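Local coordinates for predicted ATPase involved in replication control, Cdc46/Mcm family (Methanopyrus kandleri AV19, PDB 3F8T), which probably binds ATP and single-stranded DNA as a homolog of the MCM replicative helicases, and may unwind DNA, at residues Ser120-Val125 with Gly158-Ile163; His151-Gly156 with Leu175-Lys180; Arg457-His462 with Asp477-Leu482. The protein carries 2 engineered substitutions. One frame throughout, in Å; residues are numbered along the deposited sequence.

Contact 1: residues Ser120-Val125 with Gly158-Ile163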
loop_
_atom_site.group_PDB
_atom_site.type_symbol
_atom_site.label_atom_id
_atom_site.label_comp_id
_atom_site.label_asym_id
_atom_site.label_seq_id
_atom_site.Cartn_x
_atom_site.Cartn_y
_atom_site.Cartn_z
ATOM N N SER A 120 -5.000 -3.537 -19.961
ATOM C CA SER A 120 -4.910 -2.799 -18.699
ATOM C C SER A 120 -3.572 -3.088 -18.025
ATOM O O SER A 120 -2.970 -4.154 -18.237
ATOM C CB SER A 120 -6.089 -3.095 -17.760
ATOM O OG SER A 120 -5.869 -4.258 -16.990
ATOM N N ILE A 121 -3.083 -2.103 -17.279
ATOM C CA ILE A 121 -1.971 -2.311 -16.356
ATOM C C ILE A 121 -2.458 -2.009 -14.947
ATOM O O ILE A 121 -3.448 -1.298 -14.767
ATOM C CB ILE A 121 -0.716 -1.453 -16.714
ATOM C CG1 ILE A 121 -0.999 0.060 -16.663
ATOM C CG2 ILE A 121 -0.167 -1.885 -18.066
ATOM C CD1 ILE A 121 0.269 0.947 -16.679
ATOM N N GLU A 122 -1.762 -2.552 -13.955
ATOM C CA GLU A 122 -2.063 -2.227 -12.584
ATOM C C GLU A 122 -0.769 -2.086 -11.799
ATOM O O GLU A 122 0.129 -2.926 -11.912
ATOM C CB GLU A 122 -2.941 -3.317 -11.980
ATOM C CG GLU A 122 -3.416 -3.039 -10.558
ATOM C CD GLU A 122 -4.243 -4.188 -10.033
ATOM O OE1 GLU A 122 -3.665 -5.262 -9.786
ATOM O OE2 GLU A 122 -5.471 -4.029 -9.895
ATOM N N GLY A 123 -0.667 -1.005 -11.033
ATOM C CA GLY A 123 0.449 -0.830 -10.122
ATOM C C GLY A 123 0.483 0.518 -9.437
ATOM O O GLY A 123 -0.537 1.190 -9.333
ATOM N N VAL A 124 1.665 0.899 -8.968
ATOM C CA VAL A 124 1.851 2.106 -8.141
ATOM C C VAL A 124 2.460 3.209 -8.982
ATOM O O VAL A 124 3.426 2.972 -9.706
ATOM C CB VAL A 124 2.740 1.823 -6.878
ATOM C CG1 VAL A 124 3.018 3.112 -6.071
ATOM C CG2 VAL A 124 2.066 0.781 -5.966
ATOM N N VAL A 125 1.864 4.401 -8.901
ATOM C CA VAL A 125 2.343 5.554 -9.646
ATOM C C VAL A 125 3.641 6.053 -9.017
ATOM O O VAL A 125 3.686 6.435 -7.840
ATOM C CB VAL A 125 1.277 6.702 -9.710
ATOM C CG1 VAL A 125 1.792 7.870 -10.541
ATOM C CG2 VAL A 125 -0.059 6.187 -10.266
ATOM N N GLY A 158 2.232 7.485 -5.817
ATOM C CA GLY A 158 1.936 6.645 -4.648
ATOM C C GLY A 158 0.599 5.937 -4.742
ATOM O O GLY A 158 0.359 4.946 -4.043
ATOM N N LEU A 159 -0.280 6.455 -5.600
ATOM C CA LEU A 159 -1.596 5.853 -5.816
ATOM C C LEU A 159 -1.440 4.496 -6.485
ATOM O O LEU A 159 -0.593 4.337 -7.357
ATOM C CB LEU A 159 -2.463 6.764 -6.705
ATOM C CG LEU A 159 -3.981 6.625 -6.631
ATOM C CD1 LEU A 159 -4.481 6.970 -5.221
ATOM C CD2 LEU A 159 -4.618 7.550 -7.683
ATOM N N ARG A 160 -2.234 3.519 -6.055
ATOM C CA ARG A 160 -2.356 2.273 -6.792
ATOM C C ARG A 160 -3.545 2.351 -7.755
ATOM O O ARG A 160 -4.663 2.668 -7.359
ATOM C CB ARG A 160 -2.518 1.089 -5.850
ATOM C CG ARG A 160 -2.387 -0.240 -6.535
ATOM C CD ARG A 160 -2.085 -1.343 -5.521
ATOM N NE ARG A 160 -2.248 -2.650 -6.144
ATOM C CZ ARG A 160 -3.396 -3.313 -6.192
ATOM N NH1 ARG A 160 -3.446 -4.499 -6.801
ATOM N NH2 ARG A 160 -4.491 -2.810 -5.623
ATOM N N VAL A 161 -3.292 2.035 -9.019
ATOM C CA VAL A 161 -4.278 2.257 -10.069
ATOM C C VAL A 161 -4.373 1.082 -11.042
ATOM O O VAL A 161 -3.408 0.336 -11.226
ATOM C CB VAL A 161 -3.959 3.571 -10.854
ATOM C CG1 VAL A 161 -3.999 4.771 -9.916
ATOM C CG2 VAL A 161 -2.586 3.485 -11.544
ATOM N N GLU A 162 -5.555 0.892 -11.625
ATOM C CA GLU A 162 -5.668 0.124 -12.853
ATOM C C GLU A 162 -5.962 1.096 -13.990
ATOM O O GLU A 162 -6.866 1.949 -13.891
ATOM C CB GLU A 162 -6.731 -0.980 -12.779
ATOM C CG GLU A 162 -6.701 -1.912 -14.012
ATOM C CD GLU A 162 -7.524 -3.195 -13.860
ATOM O OE1 GLU A 162 -8.476 -3.213 -13.048
ATOM O OE2 GLU A 162 -7.226 -4.187 -14.582
ATOM N N ILE A 163 -5.172 0.990 -15.055
ATOM C CA ILE A 163 -5.300 1.902 -16.191
ATOM C C ILE A 163 -5.583 1.094 -17.430
ATOM O O ILE A 163 -4.821 0.190 -17.796
ATOM C CB ILE A 163 -4.030 2.759 -16.445
ATOM C CG1 ILE A 163 -3.632 3.537 -15.196
ATOM C CG2 ILE A 163 -4.252 3.761 -17.626
ATOM C CD1 ILE A 163 -2.404 4.433 -15.381
#

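Contact 2: residues His151-Gly156 with Leu175-Lys180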
loop_
_atom_site.group_PDB
_atom_site.type_symbol
_atom_site.label_atom_id
_atom_site.label_comp_id
_atom_site.label_asym_id
_atom_site.label_seq_id
_atom_site.Cartn_x
_atom_site.Cartn_y
_atom_site.Cartn_z
ATOM N N HIS A 151 -4.036 11.958 -20.989
ATOM C CA HIS A 151 -5.202 12.458 -21.740
ATOM C C HIS A 151 -6.324 12.952 -20.819
ATOM O O HIS A 151 -7.488 12.581 -20.985
ATOM C CB HIS A 151 -5.736 11.379 -22.699
ATOM C CG HIS A 151 -4.713 10.877 -23.672
ATOM N ND1 HIS A 151 -4.136 11.684 -24.631
ATOM C CD2 HIS A 151 -4.158 9.651 -23.828
ATOM C CE1 HIS A 151 -3.269 10.976 -25.334
ATOM N NE2 HIS A 151 -3.267 9.737 -24.868
ATOM N N GLY A 152 -5.974 13.779 -19.837
ATOM C CA GLY A 152 -6.973 14.372 -18.941
ATOM C C GLY A 152 -7.346 13.541 -17.730
ATOM O O GLY A 152 -8.026 14.031 -16.816
ATOM N N HIS A 153 -6.921 12.278 -17.712
ATOM C CA HIS A 153 -7.222 11.395 -16.587
ATOM C C HIS A 153 -6.297 11.693 -15.427
ATOM O O HIS A 153 -5.099 11.895 -15.613
ATOM C CB HIS A 153 -7.125 9.932 -16.990
ATOM C CG HIS A 153 -8.091 9.547 -18.059
ATOM N ND1 HIS A 153 -7.763 9.567 -19.396
ATOM C CD2 HIS A 153 -9.381 9.143 -17.993
ATOM C CE1 HIS A 153 -8.807 9.187 -20.109
ATOM N NE2 HIS A 153 -9.804 8.923 -19.282
ATOM N N ARG A 154 -6.860 11.729 -14.229
ATOM C CA ARG A 154 -6.094 12.130 -13.067
ATOM C C ARG A 154 -5.640 10.962 -12.187
ATOM O O ARG A 154 -6.283 9.914 -12.112
ATOM C CB ARG A 154 -6.861 13.185 -12.261
ATOM C CG ARG A 154 -6.683 14.601 -12.824
ATOM C CD ARG A 154 -7.804 15.545 -12.420
ATOM N NE ARG A 154 -7.934 15.697 -10.969
ATOM C CZ ARG A 154 -7.277 16.590 -10.219
ATOM N NH1 ARG A 154 -6.416 17.440 -10.764
ATOM N NH2 ARG A 154 -7.489 16.631 -8.904
ATOM N N LEU A 155 -4.497 11.168 -11.553
ATOM C CA LEU A 155 -3.943 10.251 -10.568
ATOM C C LEU A 155 -2.751 10.978 -9.944
ATOM O O LEU A 155 -2.446 12.125 -10.335
ATOM C CB LEU A 155 -3.568 8.887 -11.197
ATOM C CG LEU A 155 -2.901 8.802 -12.567
ATOM C CD1 LEU A 155 -1.516 9.472 -12.584
ATOM C CD2 LEU A 155 -2.799 7.364 -13.032
ATOM N N GLY A 156 -2.082 10.349 -8.982
ATOM C CA GLY A 156 -0.943 10.998 -8.328
ATOM C C GLY A 156 0.081 10.001 -7.814
ATOM O O GLY A 156 -0.226 8.827 -7.677
ATOM N N LEU A 175 -7.160 5.379 -21.501
ATOM C CA LEU A 175 -8.582 5.585 -21.800
ATOM C C LEU A 175 -9.392 5.783 -20.519
ATOM O O LEU A 175 -10.347 6.552 -20.489
ATOM C CB LEU A 175 -9.140 4.381 -22.562
ATOM C CG LEU A 175 -8.637 4.199 -23.995
ATOM C CD1 LEU A 175 -8.981 2.796 -24.475
ATOM C CD2 LEU A 175 -9.217 5.266 -24.942
ATOM N N GLU A 176 -9.015 5.058 -19.469
ATOM C CA GLU A 176 -9.608 5.259 -18.142
ATOM C C GLU A 176 -8.644 4.850 -17.032
ATOM O O GLU A 176 -7.742 4.038 -17.244
ATOM C CB GLU A 176 -10.969 4.557 -17.962
ATOM C CG GLU A 176 -11.181 3.245 -18.690
ATOM C CD GLU A 176 -12.625 2.727 -18.557
ATOM O OE1 GLU A 176 -13.090 2.525 -17.410
ATOM O OE2 GLU A 176 -13.296 2.510 -19.596
ATOM N N VAL A 177 -8.863 5.430 -15.853
ATOM C CA VAL A 177 -8.020 5.218 -14.679
ATOM C C VAL A 177 -8.957 4.855 -13.531
ATOM O O VAL A 177 -9.932 5.572 -13.291
ATOM C CB VAL A 177 -7.194 6.489 -14.336
ATOM C CG1 VAL A 177 -6.515 6.354 -12.963
ATOM C CG2 VAL A 177 -6.151 6.756 -15.411
ATOM N N HIS A 178 -8.694 3.717 -12.887
ATOM C CA HIS A 178 -9.459 3.273 -11.728
ATOM C C HIS A 178 -8.553 3.229 -10.507
ATOM O O HIS A 178 -7.570 2.495 -10.498
ATOM C CB HIS A 178 -10.069 1.897 -11.977
ATOM C CG HIS A 178 -11.026 1.858 -13.131
ATOM N ND1 HIS A 178 -12.278 2.433 -13.079
ATOM C CD2 HIS A 178 -10.913 1.313 -14.363
ATOM C CE1 HIS A 178 -12.895 2.246 -14.233
ATOM N NE2 HIS A 178 -12.088 1.568 -15.030
ATOM N N LYS A 179 -8.882 4.038 -9.501
ATOM C CA LYS A 179 -8.170 4.043 -8.224
ATOM C C LYS A 179 -8.412 2.704 -7.535
ATOM O O LYS A 179 -9.518 2.150 -7.594
ATOM C CB LYS A 179 -8.652 5.209 -7.346
ATOM C CG LYS A 179 -7.682 5.597 -6.231
ATOM C CD LYS A 179 -8.359 6.335 -5.051
ATOM C CE LYS A 179 -8.796 7.750 -5.409
ATOM N NZ LYS A 179 -9.092 8.565 -4.176
ATOM N N LYS A 180 -7.370 2.162 -6.913
ATOM C CA LYS A 180 -7.451 0.892 -6.197
ATOM C C LYS A 180 -7.020 1.104 -4.745
ATOM O O LYS A 180 -6.417 2.139 -4.425
ATOM C CB LYS A 180 -6.533 -0.161 -6.844
ATOM C CG LYS A 180 -6.919 -0.584 -8.275
ATOM C CD LYS A 180 -8.263 -1.307 -8.298
ATOM C CE LYS A 180 -8.682 -1.685 -9.697
ATOM N NZ LYS A 180 -10.031 -2.331 -9.671
#

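Contact 3: residues Arg457-His462 with Asp477-Leu482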
loop_
_atom_site.group_PDB
_atom_site.type_symbol
_atom_site.label_atom_id
_atom_site.label_comp_id
_atom_site.label_asym_id
_atom_site.label_seq_id
_atom_site.Cartn_x
_atom_site.Cartn_y
_atom_site.Cartn_z
ATOM N N ARG A 457 -3.630 0.047 19.600
ATOM C CA ARG A 457 -3.220 -0.322 18.239
ATOM C C ARG A 457 -2.807 -1.771 18.124
ATOM O O ARG A 457 -3.194 -2.454 17.168
ATOM C CB ARG A 457 -2.057 0.548 17.775
ATOM C CG ARG A 457 -2.457 1.962 17.441
ATOM C CD ARG A 457 -1.220 2.775 17.008
ATOM N NE ARG A 457 -1.510 4.204 17.125
ATOM C CZ ARG A 457 -0.855 5.064 17.901
ATOM N NH1 ARG A 457 0.183 4.685 18.637
ATOM N NH2 ARG A 457 -1.234 6.330 17.929
ATOM N N LEU A 458 -2.003 -2.236 19.083
ATOM C CA LEU A 458 -1.556 -3.627 19.077
ATOM C C LEU A 458 -2.715 -4.594 19.267
ATOM O O LEU A 458 -2.717 -5.690 18.680
ATOM C CB LEU A 458 -0.492 -3.867 20.147
ATOM C CG LEU A 458 0.902 -3.282 19.886
ATOM C CD1 LEU A 458 1.622 -3.051 21.225
ATOM C CD2 LEU A 458 1.685 -4.266 19.009
ATOM N N ALA A 459 -3.668 -4.221 20.124
ATOM C CA ALA A 459 -4.856 -5.067 20.344
ATOM C C ALA A 459 -5.759 -5.165 19.107
ATOM O O ALA A 459 -6.283 -6.242 18.804
ATOM C CB ALA A 459 -5.646 -4.584 21.553
ATOM N N LYS A 460 -5.948 -4.043 18.412
ATOM C CA LYS A 460 -6.672 -4.028 17.141
ATOM C C LYS A 460 -5.955 -4.925 16.113
ATOM O O LYS A 460 -6.594 -5.706 15.403
ATOM C CB LYS A 460 -6.806 -2.595 16.617
ATOM C CG LYS A 460 -7.779 -1.690 17.445
ATOM C CD LYS A 460 -7.830 -0.268 16.851
ATOM C CE LYS A 460 -8.950 0.590 17.459
ATOM N NZ LYS A 460 -8.747 2.040 17.078
ATOM N N ALA A 461 -4.626 -4.805 16.034
ATOM C CA ALA A 461 -3.847 -5.659 15.135
ATOM C C ALA A 461 -4.043 -7.140 15.428
ATOM O O ALA A 461 -4.226 -7.952 14.500
ATOM C CB ALA A 461 -2.359 -5.285 15.176
ATOM N N HIS A 462 -4.052 -7.506 16.714
ATOM C CA HIS A 462 -4.261 -8.898 17.064
ATOM C C HIS A 462 -5.693 -9.351 16.710
ATOM O O HIS A 462 -5.903 -10.488 16.284
ATOM C CB HIS A 462 -3.929 -9.194 18.525
ATOM C CG HIS A 462 -4.018 -10.651 18.856
ATOM N ND1 HIS A 462 -3.120 -11.579 18.368
ATOM C CD2 HIS A 462 -4.931 -11.350 19.567
ATOM C CE1 HIS A 462 -3.458 -12.785 18.792
ATOM N NE2 HIS A 462 -4.555 -12.675 19.518
ATOM N N ASP A 477 -4.636 -7.973 26.479
ATOM C CA ASP A 477 -3.639 -8.629 27.309
ATOM C C ASP A 477 -2.345 -8.893 26.544
ATOM O O ASP A 477 -1.240 -8.695 27.073
ATOM C CB ASP A 477 -4.200 -9.941 27.874
ATOM C CG ASP A 477 -5.177 -9.714 29.020
ATOM O OD1 ASP A 477 -5.354 -8.555 29.455
ATOM O OD2 ASP A 477 -5.758 -10.707 29.492
ATOM N N ILE A 478 -2.485 -9.361 25.312
ATOM C CA ILE A 478 -1.326 -9.635 24.467
ATOM C C ILE A 478 -0.570 -8.342 24.139
ATOM O O ILE A 478 0.657 -8.281 24.247
ATOM C CB ILE A 478 -1.758 -10.338 23.169
ATOM C CG1 ILE A 478 -2.126 -11.788 23.452
ATOM C CG2 ILE A 478 -0.655 -10.236 22.084
ATOM C CD1 ILE A 478 -2.903 -12.437 22.293
ATOM N N ALA A 479 -1.322 -7.326 23.723
ATOM C CA ALA A 479 -0.793 -5.980 23.458
ATOM C C ALA A 479 -0.044 -5.383 24.675
ATOM O O ALA A 479 1.088 -4.891 24.554
ATOM C CB ALA A 479 -1.932 -5.075 23.035
ATOM N N ALA A 480 -0.676 -5.444 25.842
ATOM C CA ALA A 480 -0.108 -4.874 27.063
ATOM C C ALA A 480 1.183 -5.569 27.471
ATOM O O ALA A 480 2.119 -4.910 27.915
ATOM C CB ALA A 480 -1.124 -4.959 28.203
ATOM N N GLU A 481 1.237 -6.892 27.317
ATOM C CA GLU A 481 2.464 -7.652 27.612
ATOM C C GLU A 481 3.630 -7.171 26.748
ATOM O O GLU A 481 4.754 -7.058 27.223
ATOM C CB GLU A 481 2.232 -9.151 27.405
ATOM C CG GLU A 481 3.329 -10.058 27.981
ATOM C CD GLU A 481 4.474 -10.353 27.008
ATOM O OE1 GLU A 481 4.231 -10.496 25.780
ATOM O OE2 GLU A 481 5.628 -10.457 27.484
ATOM N N LEU A 482 3.362 -6.864 25.480
ATOM C CA LEU A 482 4.423 -6.357 24.596
ATOM C C LEU A 482 4.881 -4.959 24.947
ATOM O O LEU A 482 6.076 -4.678 24.902
ATOM C CB LEU A 482 3.983 -6.393 23.129
ATOM C CG LEU A 482 3.741 -7.793 22.555
ATOM C CD1 LEU A 482 3.108 -7.679 21.172
ATOM C CD2 LEU A 482 5.000 -8.664 22.510
#

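Contact 1: residues Ser120-Val125 with Gly158-Ile163
Two antiparallel strands of the OB-fold domain pair here, Ile121 with Ile163 and Gly123 with Val161 forming the hydrogen-bonded pairs, Glu122 with Glu162 and Val124 with Arg160 the non-hydrogen-bonded ones. The strand axes run 4.6 Å apart at 174°. Each hydrogen-bonded pair exchanges two N-H...O hydrogen bonds; between them, CA-H...O contacts such as Glu122 CA to Val161 O at 3.2 Å fill the spacing. The pairing is carried past the strand by Leu159, whose O accepts Val125 N, and by Gly158 N, which reaches a lone pair of Val125 O at 2.7 Å in the carbonyl plane. At the backbone angles of Gly158 any side chain would collide with the carbonyl oxygen of the preceding residue.

The face with Glu122, Arg160 and Glu162 is largely polar. Glu122 and Arg160 meet there in a salt bridge, OE1 to NH1 at 3.1 Å, with carboxylate and guanidinium planes 45° apart and Glu122 CG over one face of the guanidinium. Both side chains rise with CG anti to the backbone N (chi1 -176° in Glu122) and beside the carbonyl carbon. Asp181 O holds the other nitrogen, Arg160 NH2. Farther along, Ser120 OG donates to Glu162 OE2 at 2.8 Å, on the anti side of the carboxylate, and also bonds to Arg107 N. Glu122 OE2 and Glu162 OE1 approach to 4.4 Å, a repulsion that the arginine and the serine would partly offset.

On the other face, Ile121 CG1 lies against Ile163 CB, the two side chains side by side, and Val125 CG2 meets Val161 CG2 at 3.9 Å. Leu172 and Val148 cover the isoleucines. A mostly polar outer face and an apolar face turned into the barrel are expected for strands of an OB-fold barrel.

Contact 2: residues His151-Gly156 with Leu175-Lys180
His153 lays its imidazole against the backbone of Leu175 and Glu176, with Glu176 N over one face of the ring, 3.9 Å above its plane and offset toward the rim. The ring swings there because CG stands anti to the carbonyl carbon (chi1 -62°), beside the backbone N. NE2 of His153 comes within 2.7 Å of Leu175 O, but the angle is too poor for a hydrogen bond and the oxygen approaches the ring obliquely. The polar partner of the imidazole lies in its own loop instead: ND1 is hydrogen-bonded to Leu150 O, a tie that limits rotation of the ring.

Val177 forms the apolar half of the contact by spreading its two methyls between different neighbours. CG2 touches His153 CB at 3.7 Å, where the histidine side chain leaves the loop. CG1, anti to the backbone N (chi1 169°), instead meets Arg154 O at 3.7 Å and Leu155 CD2 at 3.9 Å. The Leu155 and Val177 side chains cross at about a right angle, so that one methyl of the leucine rests near both valine branches. Leu155 also packs on Val125 and Val128 of the 118-130 strand, and both it and Val177 reach Ile163, so the loop packs on apolar residues that strands 118-130 and 160-168 present to it.

Leu175 and Glu176 together face Leu164 in a classic beta bulge, just where the histidine ring lies. Pointing away from the loop, Glu176 makes a salt bridge to Arg99 through OE2, while its OE1 receives a weak bond from His178 NE2 at 2.8 Å.

Between the two segments the contact rests mainly on van der Waals packing: the close approach of NE2 to Leu175 O is not a hydrogen bond, and the imidazole's polarity is directed chiefly back into its own loop.

Contact 3: residues Arg457-His462 with Asp477-Leu482
Helices 457-462 and 477-482 pass with their axes 8.0 Å apart at closest approach and their N-to-C directions at 134°. Ala479 permits this closeness: its CB presses against Leu458 CB at 3.4 Å, tighter than usual carbon contact, and lies 4.0 Å from Ala459 CB. The same methyl approaches the backbone of the partner helix, 3.5 Å from Ala459 N. Leu458 also reaches, with CD2, Leu482 CD1 one turn beyond Ala479, more loosely at 4.3 Å; Leu227 of helix 219-229 packs on both leucines.

At the other end, Ile478 sets its CD1 over one face of the His462 ring in a CH-pi contact, 3.5 Å from the centroid and 23° off the ring normal. The methyl is displaced toward the NE2 rim, and the two side chains cross at about a right angle. His462 reaches out with CG anti to the backbone N, chi1 -175°. Replacing His462 with an alanine would probably leave Ile478 CD1 without its aromatic partner and open a gap between the helices.

No hydrogen bond or salt bridge joins the two segments of this AAA-lid domain, so their cohesion comes from van der Waals packing around the two alanines and the CH-pi contact.

Contacts 1 and 2 belong to the same OB-fold domain and share a sheet: strand 160-168 pairs with 118-130 in contact 1 and with 176-180, the strand used by contact 2, on its other side. Their segments alternate along the chain, and their centres lie about 9 Å apart. Contact 1, partly buried, combines main-chain pairing with charged and apolar side chains; contact 2, at the surface, adds a loop by side-chain packing. Contact 3 joins two helices of the AAA-lid domain, about 34 Å from contact 1 between centres and across the chain's centre from contact 2. It is buried and almost wholly apolar and, like contact 2, has no hydrogen bond between its segments.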